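Local atomic coordinates of naphthalene dioxygenase large subunit (Rhodococcus sp., PDB entry 2B1X), a protein that forms the large subunit of a Rieske-type non-haem iron dioxygenase, carrying an Fe2/S2 cluster and a separate mononuclear iron site in one chain. Residues Ser150-Leu154 / Leu177-Asp182; Asp172-Tyr176 / Trp408-Gly412; Gly246-Gly250 / Thr297-Asn301; Gly267-Ile272 / Asp345-Phe350. One frame throughout, in Å; residues are numbered along the deposited sequence.

Contact 1: Ser150-Leu154 / Leu177-Asp182; sequences SYKGL and LDIVLD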
loop_
_atom_site.group_PDB
_atom_site.type_symbol
_atom_site.label_atom_id
_atom_site.label_comp_id
_atom_site.label_asym_id
_atom_site.label_seq_id
_atom_site.Cartn_x
_atom_site.Cartn_y
_atom_site.Cartn_z
ATOM N N SER A 150 12.151 30.324 -19.880
ATOM C CA SER A 150 10.939 30.208 -20.655
ATOM C C SER A 150 11.267 30.126 -22.155
ATOM O O SER A 150 12.178 30.813 -22.639
ATOM C CB SER A 150 10.111 31.471 -20.425
ATOM O OG SER A 150 8.795 31.121 -20.056
ATOM N N TYR A 151 10.547 29.286 -22.880
ATOM C CA TYR A 151 10.520 29.400 -24.324
ATOM C C TYR A 151 9.082 29.455 -24.798
ATOM O O TYR A 151 8.311 28.520 -24.603
ATOM C CB TYR A 151 11.303 28.287 -25.030
ATOM C CG TYR A 151 11.358 28.523 -26.531
ATOM C CD1 TYR A 151 10.534 27.802 -27.403
ATOM C CD2 TYR A 151 12.207 29.489 -27.065
ATOM C CE1 TYR A 151 10.575 28.041 -28.778
ATOM C CE2 TYR A 151 12.259 29.725 -28.427
ATOM C CZ TYR A 151 11.455 28.991 -29.278
ATOM O OH TYR A 151 11.508 29.240 -30.623
ATOM N N LYS A 152 8.716 30.583 -25.393
ATOM C CA LYS A 152 7.361 30.797 -25.914
ATOM C C LYS A 152 6.227 30.377 -24.973
ATOM O O LYS A 152 5.308 29.652 -25.401
ATOM C CB LYS A 152 7.188 30.122 -27.289
ATOM C CG LYS A 152 8.240 30.508 -28.337
ATOM C CD LYS A 152 7.845 31.709 -29.131
ATOM C CE LYS A 152 9.052 32.374 -29.790
ATOM N NZ LYS A 152 9.248 31.958 -31.181
ATOM N N GLY A 153 6.276 30.830 -23.720
ATOM C CA GLY A 153 5.254 30.504 -22.718
ATOM C C GLY A 153 5.491 29.266 -21.839
ATOM O O GLY A 153 4.881 29.128 -20.784
ATOM N N LEU A 154 6.396 28.398 -22.270
ATOM C CA LEU A 154 6.750 27.176 -21.566
ATOM C C LEU A 154 7.868 27.423 -20.535
ATOM O O LEU A 154 9.022 27.728 -20.895
ATOM C CB LEU A 154 7.200 26.116 -22.590
ATOM C CG LEU A 154 6.213 25.133 -23.247
ATOM C CD1 LEU A 154 4.957 25.773 -23.721
ATOM C CD2 LEU A 154 6.891 24.372 -24.407
ATOM N N LEU A 177 8.805 23.648 -32.375
ATOM C CA LEU A 177 7.996 24.152 -31.256
ATOM C C LEU A 177 7.223 25.416 -31.660
ATOM O O LEU A 177 6.057 25.584 -31.305
ATOM C CB LEU A 177 8.863 24.444 -30.043
ATOM C CG LEU A 177 9.482 23.218 -29.331
ATOM C CD1 LEU A 177 10.401 23.731 -28.204
ATOM C CD2 LEU A 177 8.430 22.235 -28.768
ATOM N N ASP A 178 7.866 26.292 -32.417
ATOM C CA ASP A 178 7.191 27.507 -32.916
ATOM C C ASP A 178 5.888 27.194 -33.648
ATOM O O ASP A 178 4.891 27.901 -33.513
ATOM C CB ASP A 178 8.088 28.262 -33.908
ATOM C CG ASP A 178 9.281 28.914 -33.247
ATOM O OD1 ASP A 178 9.353 28.934 -31.981
ATOM O OD2 ASP A 178 10.201 29.422 -33.946
ATOM N N ILE A 179 5.926 26.144 -34.461
ATOM C CA ILE A 179 4.787 25.735 -35.271
ATOM C C ILE A 179 3.568 25.388 -34.408
ATOM O O ILE A 179 2.441 25.581 -34.823
ATOM C CB ILE A 179 5.200 24.561 -36.164
ATOM C CG1 ILE A 179 6.081 25.060 -37.324
ATOM C CG2 ILE A 179 3.961 23.816 -36.736
ATOM C CD1 ILE A 179 6.696 23.948 -38.171
ATOM N N VAL A 180 3.825 24.894 -33.204
ATOM C CA VAL A 180 2.780 24.523 -32.260
ATOM C C VAL A 180 2.485 25.665 -31.266
ATOM O O VAL A 180 1.340 25.888 -30.911
ATOM C CB VAL A 180 3.185 23.198 -31.541
ATOM C CG1 VAL A 180 2.654 23.100 -30.143
ATOM C CG2 VAL A 180 2.766 21.977 -32.390
ATOM N N LEU A 181 3.501 26.415 -30.859
ATOM C CA LEU A 181 3.334 27.379 -29.758
ATOM C C LEU A 181 3.109 28.833 -30.170
ATOM O O LEU A 181 2.557 29.615 -29.391
ATOM C CB LEU A 181 4.534 27.340 -28.810
ATOM C CG LEU A 181 4.987 25.999 -28.215
ATOM C CD1 LEU A 181 6.292 26.223 -27.507
ATOM C CD2 LEU A 181 3.955 25.388 -27.262
ATOM N N ASP A 182 3.556 29.201 -31.370
ATOM C CA ASP A 182 3.660 30.610 -31.725
ATOM C C ASP A 182 2.780 31.052 -32.896
ATOM O O ASP A 182 3.132 31.987 -33.618
ATOM C CB ASP A 182 5.119 30.972 -32.024
ATOM C CG ASP A 182 5.406 32.448 -31.810
ATOM O OD1 ASP A 182 4.777 33.069 -30.926
ATOM O OD2 ASP A 182 6.227 33.072 -32.503
#
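D178 OD1 is gripped twice from the turn at Y151-L154. Y151 extends with CG anti to its backbone N (chi1 -175°), carrying OH to D178 OD1, to which it donates at 2.6 Å; it arrives on the syn side, only 17° out of the carboxylate plane, and with ring and carboxylate nearly coplanar the phenol edge meets the acid almost flat. K152 NZ approaches the same D178 OD1 at 3.1 Å, but from above that plane, so the two donors use different directions round one oxygen. The lysine also makes a long, weak salt bridge to D182, NZ to OD2 3.5 Å, and its CG passes 3.4 Å above one face of the Y151 ring. Beside this polar group the contact is apolar: L154 CD2 meets L181 CD1 at 3.7 Å, the two leucines crossing at about a right angle, and Y151 CD1 lies 4.2 Å from L177 CD1.

The second shell helps position the acids. D178 OD2 accepts a hydrogen bond from Q284 NE2, and the main partner of D182 is R279, bridged through OD1. A type I' turn from Y151 to L154, closed by Y151 N to L154 O (2.9 Å) and by the reciprocal bond, places K152 at the hairpin tip. The hairpin joins strands 147-151 and 154-158 and leans on the end of helix 174-181. Helix 166-170 packs on Y151, strand 47-51 on L154, and strand 302-309 on L177.

Contact 2: Asp172-Tyr176 / Trp408-Gly412; sequences DLKFY and WTGPG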
loop_
_atom_site.group_PDB
_atom_site.type_symbol
_atom_site.label_atom_id
_atom_site.label_comp_id
_atom_site.label_asym_id
_atom_site.label_seq_id
_atom_site.Cartn_x
_atom_site.Cartn_y
_atom_site.Cartn_z
ATOM N N ASP A 172 17.700 22.965 -32.340
ATOM C CA ASP A 172 16.958 22.948 -33.588
ATOM C C ASP A 172 15.472 22.632 -33.391
ATOM O O ASP A 172 14.649 22.922 -34.261
ATOM C CB ASP A 172 17.577 21.931 -34.544
ATOM C CG ASP A 172 18.876 22.431 -35.190
ATOM O OD1 ASP A 172 19.164 23.643 -35.169
ATOM O OD2 ASP A 172 19.681 21.655 -35.755
ATOM N N LEU A 173 15.135 22.031 -32.250
ATOM C CA LEU A 173 13.741 21.782 -31.916
ATOM C C LEU A 173 12.896 23.053 -31.874
ATOM O O LEU A 173 11.700 23.002 -32.164
ATOM C CB LEU A 173 13.628 21.035 -30.596
ATOM C CG LEU A 173 12.600 19.932 -30.373
ATOM C CD1 LEU A 173 11.668 20.286 -29.224
ATOM C CD2 LEU A 173 11.835 19.419 -31.599
ATOM N N LYS A 174 13.518 24.196 -31.569
ATOM C CA LYS A 174 12.794 25.471 -31.514
ATOM C C LYS A 174 11.986 25.769 -32.783
ATOM O O LYS A 174 10.864 26.278 -32.700
ATOM C CB LYS A 174 13.730 26.637 -31.159
ATOM C CG LYS A 174 14.325 26.486 -29.732
ATOM C CD LYS A 174 14.939 27.789 -29.189
ATOM C CE LYS A 174 16.124 28.295 -30.028
ATOM N NZ LYS A 174 17.134 27.201 -30.224
ATOM N N PHE A 175 12.553 25.442 -33.946
ATOM C CA PHE A 175 11.893 25.593 -35.255
ATOM C C PHE A 175 10.501 24.938 -35.303
ATOM O O PHE A 175 9.559 25.499 -35.850
ATOM C CB PHE A 175 12.795 24.994 -36.342
ATOM C CG PHE A 175 12.215 25.047 -37.742
ATOM C CD1 PHE A 175 11.357 24.050 -38.198
ATOM C CD2 PHE A 175 12.565 26.070 -38.616
ATOM C CE1 PHE A 175 10.840 24.103 -39.487
ATOM C CE2 PHE A 175 12.061 26.117 -39.904
ATOM C CZ PHE A 175 11.191 25.138 -40.342
ATOM N N TYR A 176 10.390 23.769 -34.687
ATOM C CA TYR A 176 9.162 22.974 -34.683
ATOM C C TYR A 176 8.244 23.366 -33.539
ATOM O O TYR A 176 7.040 23.397 -33.712
ATOM C CB TYR A 176 9.511 21.477 -34.620
ATOM C CG TYR A 176 10.342 21.066 -35.806
ATOM C CD1 TYR A 176 11.730 20.911 -35.698
ATOM C CD2 TYR A 176 9.751 20.880 -37.062
ATOM C CE1 TYR A 176 12.516 20.560 -36.819
ATOM C CE2 TYR A 176 10.515 20.534 -38.168
ATOM C CZ TYR A 176 11.895 20.365 -38.054
ATOM O OH TYR A 176 12.655 20.045 -39.191
ATOM N N TRP A 408 13.989 17.839 -47.275
ATOM C CA TRP A 408 13.331 18.434 -46.098
ATOM C C TRP A 408 13.875 19.833 -45.820
ATOM O O TRP A 408 15.091 20.024 -45.792
ATOM C CB TRP A 408 13.459 17.554 -44.865
ATOM C CG TRP A 408 12.592 18.020 -43.737
ATOM C CD1 TRP A 408 13.004 18.506 -42.511
ATOM C CD2 TRP A 408 11.160 18.011 -43.703
ATOM N NE1 TRP A 408 11.912 18.816 -41.738
ATOM C CE2 TRP A 408 10.766 18.520 -42.441
ATOM C CE3 TRP A 408 10.159 17.631 -44.619
ATOM C CZ2 TRP A 408 9.421 18.643 -42.064
ATOM C CZ3 TRP A 408 8.824 17.754 -44.250
ATOM C CH2 TRP A 408 8.467 18.265 -42.976
ATOM N N THR A 409 12.966 20.793 -45.628
ATOM C CA THR A 409 13.318 22.215 -45.484
ATOM C C THR A 409 13.514 22.662 -44.032
ATOM O O THR A 409 13.897 23.804 -43.773
ATOM C CB THR A 409 12.264 23.146 -46.170
ATOM O OG1 THR A 409 10.933 22.827 -45.716
ATOM C CG2 THR A 409 12.217 22.915 -47.666
ATOM N N GLY A 410 13.245 21.780 -43.085
ATOM C CA GLY A 410 13.483 22.107 -41.689
ATOM C C GLY A 410 14.818 21.551 -41.204
ATOM O O GLY A 410 15.451 20.756 -41.903
ATOM N N PRO A 411 15.259 21.985 -40.026
ATOM C CA PRO A 411 16.505 21.486 -39.438
ATOM C C PRO A 411 16.317 20.083 -38.791
ATOM O O PRO A 411 15.185 19.578 -38.698
ATOM C CB PRO A 411 16.824 22.550 -38.388
ATOM C CG PRO A 411 15.474 23.027 -37.942
ATOM C CD PRO A 411 14.612 23.006 -39.173
ATOM N N GLY A 412 17.413 19.471 -38.351
ATOM C CA GLY A 412 17.335 18.177 -37.685
ATOM C C GLY A 412 17.618 17.045 -38.657
ATOM O O GLY A 412 17.872 17.270 -39.842
#
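F175 and Y176 reach P411 through different first torsions: F175 has CG trans to its backbone N (chi1 178°), whereas Y176 has CG trans to its carbonyl carbon (chi1 -60°). Being neighbours near the start of helix 174-181, they present a ring face and a hydroxyl to the same proline. The result is a proline-aromatic CH-pi contact beside a tyrosine hydroxyl that both accepts and donates a hydrogen bond, in the Bet v 1-like catalytic domain. P411 CD sits 3.6 Å from the centroid of the F175 ring, close to the ring normal. F175 CD1 in turn stands 3.5 Å above the centre of the Y176 ring, which probably helps hold that ring.

Y176 OH accepts from W408 NE1 at 2.9 Å along a fairly straight bond (160°), with the oxygen almost in the indole plane. I243 of strand 240-244 touches Y176 and W408, and I287 of helix 282-288 touches F175 and W408. D172 CG rests 3.8 Å from P411 CB. W408 and P411, three residues apart in the loop before strand 413-415, are tied to one phenol, for Y176 OH also donates to P411 O, meeting a lone pair in the carbonyl plane at 2.6 Å.

Contact 3: Gly246-Gly250 / Thr297-Asn301; sequences GHGHG and TVFPN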
loop_
_atom_site.group_PDB
_atom_site.type_symbol
_atom_site.label_atom_id
_atom_site.label_comp_id
_atom_site.label_asym_id
_atom_site.label_seq_id
_atom_site.Cartn_x
_atom_site.Cartn_y
_atom_site.Cartn_z
ATOM N N GLY A 246 19.488 17.173 -31.665
ATOM C CA GLY A 246 20.373 16.818 -30.565
ATOM C C GLY A 246 19.610 16.855 -29.232
ATOM O O GLY A 246 18.444 17.224 -29.210
ATOM N N HIS A 247 20.262 16.474 -28.138
ATOM C CA HIS A 247 19.614 16.403 -26.792
ATOM C C HIS A 247 18.362 15.501 -26.697
ATOM O O HIS A 247 17.438 15.748 -25.877
ATOM C CB HIS A 247 19.282 17.790 -26.218
ATOM C CG HIS A 247 20.398 18.777 -26.333
ATOM N ND1 HIS A 247 21.417 18.851 -25.413
ATOM C CD2 HIS A 247 20.649 19.738 -27.243
ATOM C CE1 HIS A 247 22.255 19.814 -25.753
ATOM N NE2 HIS A 247 21.809 20.369 -26.863
ATOM N N GLY A 248 18.335 14.438 -27.496
ATOM C CA GLY A 248 17.281 13.447 -27.338
ATOM C C GLY A 248 15.914 13.833 -27.873
ATOM O O GLY A 248 14.987 13.015 -27.779
ATOM N N HIS A 249 15.774 15.027 -28.463
ATOM C CA HIS A 249 14.439 15.498 -28.878
ATOM C C HIS A 249 14.041 14.938 -30.237
ATOM O O HIS A 249 14.885 14.776 -31.130
ATOM C CB HIS A 249 14.345 17.015 -28.967
ATOM C CG HIS A 249 14.890 17.764 -27.796
ATOM N ND1 HIS A 249 14.470 17.544 -26.503
ATOM C CD2 HIS A 249 15.785 18.781 -27.731
ATOM C CE1 HIS A 249 15.087 18.384 -25.691
ATOM N NE2 HIS A 249 15.901 19.136 -26.407
ATOM N N GLY A 250 12.741 14.666 -30.416
ATOM C CA GLY A 250 12.272 14.284 -31.735
ATOM C C GLY A 250 10.770 14.440 -31.849
ATOM O O GLY A 250 10.067 14.535 -30.827
ATOM N N THR A 297 8.463 14.557 -28.341
ATOM C CA THR A 297 8.859 14.642 -26.950
ATOM C C THR A 297 10.011 15.611 -26.859
ATOM O O THR A 297 10.957 15.552 -27.655
ATOM C CB THR A 297 9.270 13.247 -26.440
ATOM O OG1 THR A 297 8.085 12.457 -26.317
ATOM C CG2 THR A 297 9.860 13.325 -25.030
ATOM N N VAL A 298 9.883 16.535 -25.915
ATOM C CA VAL A 298 11.000 17.343 -25.467
ATOM C C VAL A 298 11.728 16.602 -24.319
ATOM O O VAL A 298 11.209 16.461 -23.208
ATOM C CB VAL A 298 10.524 18.735 -24.973
ATOM C CG1 VAL A 298 11.714 19.603 -24.622
ATOM C CG2 VAL A 298 9.668 19.405 -26.058
ATOM N N PHE A 299 12.918 16.107 -24.591
ATOM C CA PHE A 299 13.634 15.334 -23.577
ATOM C C PHE A 299 13.759 16.120 -22.273
ATOM O O PHE A 299 14.046 17.314 -22.308
ATOM C CB PHE A 299 15.030 14.991 -24.070
ATOM C CG PHE A 299 15.724 14.004 -23.218
ATOM C CD1 PHE A 299 15.682 12.640 -23.529
ATOM C CD2 PHE A 299 16.451 14.430 -22.107
ATOM C CE1 PHE A 299 16.335 11.705 -22.725
ATOM C CE2 PHE A 299 17.107 13.487 -21.265
ATOM C CZ PHE A 299 17.045 12.136 -21.581
ATOM N N PRO A 300 13.579 15.472 -21.121
ATOM C CA PRO A 300 13.201 14.049 -21.028
ATOM C C PRO A 300 11.712 13.699 -21.157
ATOM O O PRO A 300 11.419 12.711 -21.860
ATOM C CB PRO A 300 13.705 13.634 -19.636
ATOM C CG PRO A 300 13.718 14.964 -18.827
ATOM C CD PRO A 300 13.814 16.095 -19.797
ATOM N N ASN A 301 10.813 14.425 -20.498
ATOM C CA ASN A 301 9.498 13.829 -20.174
ATOM C C ASN A 301 8.314 14.760 -20.467
ATOM O O ASN A 301 7.259 14.626 -19.859
ATOM C CB ASN A 301 9.457 13.356 -18.705
ATOM C CG ASN A 301 9.445 14.529 -17.708
ATOM O OD1 ASN A 301 9.983 15.589 -17.997
ATOM N ND2 ASN A 301 8.806 14.344 -16.557
#
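The H249 imidazole takes F299 N at its edge, within 1° of the ring plane: F299 N donates to H249 ND1 at 2.9 Å, though the 142° angle at the hydrogen shows a bent bond. H249 CG lies anti to its carbonyl carbon (chi1 -48°), which brings ND1 to F299 N. Over the centre of one face of this ring stands H247 O, 3.5 Å above the plane. H249 NE2 bonds to the carbonyl oxygen of Y169, consistent with a proton on NE2 and an accepting ND1, and the Y169 ring meets the imidazole edge-to-face. The F299 ring has P300 CB over one face, offset toward the rim, next to the cis peptide that precedes P300. H247 O also touches F299, 3.1 Å from CB.

G250 and T297 form an antiparallel hydrogen-bonded pair: T297 N gives to G250 O at 3.0 Å, and the return bond from G250 N to T297 O, 3.4 Å, is weak. A type I' turn from G246 to H249, linking strand 240-244 to 250-254, has G248 at positive phi.

T297 OG1 is held by S303 and A207, and the T297 side chain is about 12 Å from the bound iron(III) ion. The pair joins neighbouring strands 250-254 and 293-298 of the catalytic domain's large antiparallel sheet, with helix 422-436 packed on T297 and F299, helix 204-212 on T297, and helix 166-170 on V298.

Contact 4: Gly267-Ile272 / Asp345-Phe350; sequences GLPENI and DAPDWF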
loop_
_atom_site.group_PDB
_atom_site.type_symbol
_atom_site.label_atom_id
_atom_site.label_comp_id
_atom_site.label_asym_id
_atom_site.label_seq_id
_atom_site.Cartn_x
_atom_site.Cartn_y
_atom_site.Cartn_z
ATOM N N GLY A 267 -7.348 23.038 -40.265
ATOM C CA GLY A 267 -8.633 23.713 -40.168
ATOM C C GLY A 267 -8.761 24.711 -39.022
ATOM O O GLY A 267 -9.868 24.977 -38.541
ATOM N N LEU A 268 -7.651 25.298 -38.599
ATOM C CA LEU A 268 -7.705 26.349 -37.584
ATOM C C LEU A 268 -8.558 27.530 -38.016
ATOM O O LEU A 268 -8.714 27.789 -39.236
ATOM C CB LEU A 268 -6.308 26.827 -37.225
ATOM C CG LEU A 268 -5.506 25.858 -36.364
ATOM C CD1 LEU A 268 -4.065 26.296 -36.376
ATOM C CD2 LEU A 268 -6.073 25.754 -34.931
ATOM N N PRO A 269 -9.132 28.253 -37.047
ATOM C CA PRO A 269 -9.978 29.397 -37.378
ATOM C C PRO A 269 -9.219 30.457 -38.186
ATOM O O PRO A 269 -7.987 30.606 -38.092
ATOM C CB PRO A 269 -10.389 29.944 -36.010
ATOM C CG PRO A 269 -10.248 28.759 -35.077
ATOM C CD PRO A 269 -9.048 28.037 -35.590
ATOM N N GLU A 270 -9.983 31.199 -38.971
ATOM C CA GLU A 270 -9.450 32.139 -39.955
ATOM C C GLU A 270 -8.536 33.209 -39.347
ATOM O O GLU A 270 -7.517 33.571 -39.950
ATOM C CB GLU A 270 -10.602 32.787 -40.719
ATOM C CG GLU A 270 -11.385 31.793 -41.565
ATOM C CD GLU A 270 -12.689 31.303 -40.914
ATOM O OE1 GLU A 270 -12.666 30.751 -39.754
ATOM O OE2 GLU A 270 -13.750 31.466 -41.601
ATOM N N ASN A 271 -8.886 33.714 -38.163
ATOM C CA ASN A 271 -8.060 34.731 -37.539
ATOM C C ASN A 271 -6.705 34.187 -37.094
ATOM O O ASN A 271 -5.701 34.895 -37.153
ATOM C CB ASN A 271 -8.804 35.467 -36.406
ATOM C CG ASN A 271 -9.191 34.557 -35.251
ATOM O OD1 ASN A 271 -9.789 33.497 -35.440
ATOM N ND2 ASN A 271 -8.888 35.000 -34.041
ATOM N N ILE A 272 -6.679 32.921 -36.666
ATOM C CA ILE A 272 -5.442 32.278 -36.265
ATOM C C ILE A 272 -4.556 31.995 -37.485
ATOM O O ILE A 272 -3.333 32.159 -37.434
ATOM C CB ILE A 272 -5.724 30.980 -35.421
ATOM C CG1 ILE A 272 -6.646 31.281 -34.217
ATOM C CG2 ILE A 272 -4.446 30.366 -34.959
ATOM C CD1 ILE A 272 -6.171 32.374 -33.241
ATOM N N ASP A 345 -7.228 33.734 -28.640
ATOM C CA ASP A 345 -8.129 34.455 -29.543
ATOM C C ASP A 345 -8.959 33.592 -30.489
ATOM O O ASP A 345 -9.668 34.129 -31.366
ATOM C CB ASP A 345 -7.366 35.498 -30.377
ATOM C CG ASP A 345 -7.058 36.755 -29.600
ATOM O OD1 ASP A 345 -7.636 36.958 -28.501
ATOM O OD2 ASP A 345 -6.237 37.599 -30.028
ATOM N N ALA A 346 -8.877 32.272 -30.349
ATOM C CA ALA A 346 -9.790 31.412 -31.083
ATOM C C ALA A 346 -11.218 31.741 -30.641
ATOM O O ALA A 346 -11.442 32.133 -29.499
ATOM C CB ALA A 346 -9.472 29.958 -30.857
ATOM N N PRO A 347 -12.179 31.647 -31.558
ATOM C CA PRO A 347 -13.578 31.906 -31.209
ATOM C C PRO A 347 -14.027 30.854 -30.209
ATOM O O PRO A 347 -13.492 29.739 -30.254
ATOM C CB PRO A 347 -14.332 31.728 -32.531
ATOM C CG PRO A 347 -13.279 31.725 -33.614
ATOM C CD PRO A 347 -12.006 31.266 -32.967
ATOM N N ASP A 348 -14.988 31.193 -29.351
ATOM C CA ASP A 348 -15.428 30.299 -28.264
ATOM C C ASP A 348 -15.981 28.970 -28.763
ATOM O O ASP A 348 -15.795 27.942 -28.121
ATOM C CB ASP A 348 -16.475 30.981 -27.399
ATOM C CG ASP A 348 -15.870 31.972 -26.447
ATOM O OD1 ASP A 348 -16.633 32.652 -25.726
ATOM O OD2 ASP A 348 -14.628 32.130 -26.340
ATOM N N TRP A 349 -16.653 28.998 -29.909
ATOM C CA TRP A 349 -17.182 27.775 -30.484
ATOM C C TRP A 349 -16.026 26.786 -30.728
ATOM O O TRP A 349 -16.163 25.590 -30.431
ATOM C CB TRP A 349 -18.020 28.042 -31.761
ATOM C CG TRP A 349 -17.247 28.509 -32.969
ATOM C CD1 TRP A 349 -17.111 29.796 -33.402
ATOM C CD2 TRP A 349 -16.518 27.700 -33.897
ATOM N NE1 TRP A 349 -16.347 29.839 -34.547
ATOM C CE2 TRP A 349 -15.966 28.566 -34.872
ATOM C CE3 TRP A 349 -16.282 26.324 -34.019
ATOM C CZ2 TRP A 349 -15.188 28.103 -35.945
ATOM C CZ3 TRP A 349 -15.504 25.863 -35.070
ATOM C CH2 TRP A 349 -14.961 26.753 -36.022
ATOM N N PHE A 350 -14.901 27.294 -31.251
ATOM C CA PHE A 350 -13.748 26.438 -31.542
ATOM C C PHE A 350 -13.076 25.898 -30.282
ATOM O O PHE A 350 -12.653 24.737 -30.255
ATOM C CB PHE A 350 -12.730 27.158 -32.411
ATOM C CG PHE A 350 -11.559 26.311 -32.779
ATOM C CD1 PHE A 350 -10.405 26.295 -31.969
ATOM C CD2 PHE A 350 -11.591 25.520 -33.925
ATOM C CE1 PHE A 350 -9.313 25.512 -32.312
ATOM C CE2 PHE A 350 -10.494 24.728 -34.269
ATOM C CZ PHE A 350 -9.358 24.739 -33.453
#
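P269 and P347 each occupy the N-cap position of a helix, with nearly the same polyproline-like backbone (psi 153° and 152°), and the two segments come nearest at P269 and A346, whose CA atoms are 6.6 Å apart. P269 packs against both P347 and the F350 ring. Its CG stands over one face of F350, 3.8 Å from the ring centroid and near the normal, which makes a CH-pi contact; its CB meets P347 CD at 3.7 Å. L268 CD2 touches F350 CZ at 3.7 Å, approaching the ring obliquely.

The polar part is a single hydrogen bond: N271 ND2 to D345 O, 2.9 Å. The donor direction lies in the amide plane of N271, yet the nitrogen sits above the carbonyl plane of D345 rather than on a lone pair. N271 reaches it with CG in the crowded position between its backbone N and carbonyl carbon (chi1 63°). I272 CD1 packs 4.0 Å from A346 N.

Strand 333-343 also packs here, V342 against F350 and E343 against I272. Two helix starts with proline at the N-cap position, 270-279 and 348-361, thus meet beside the large antiparallel sheet of the catalytic domain.

In the fold
Contact 3 is the buried one, nearest the centre of the chain, and relies on backbone pairing and a hydrogen bond to an imidazole; contact 2 lies at the surface, where a tyrosine hydroxyl and a proline-ring contact tie down a loop. Contacts 1 and 4 are partly buried, the first carried by a charged network over leucines, the second by prolines with one hydrogen bond from an asparagine amide. Contacts 1 and 2 share helix 174-181 and touch through Y151 CE2 and K174 CD (3.4 Å). L173 and L177 also reach contact 3, where both pack on V298. Contact 4 touches none of the others; nearest is contact 1, centres about 18 Å and closest atoms about 7 Å apart.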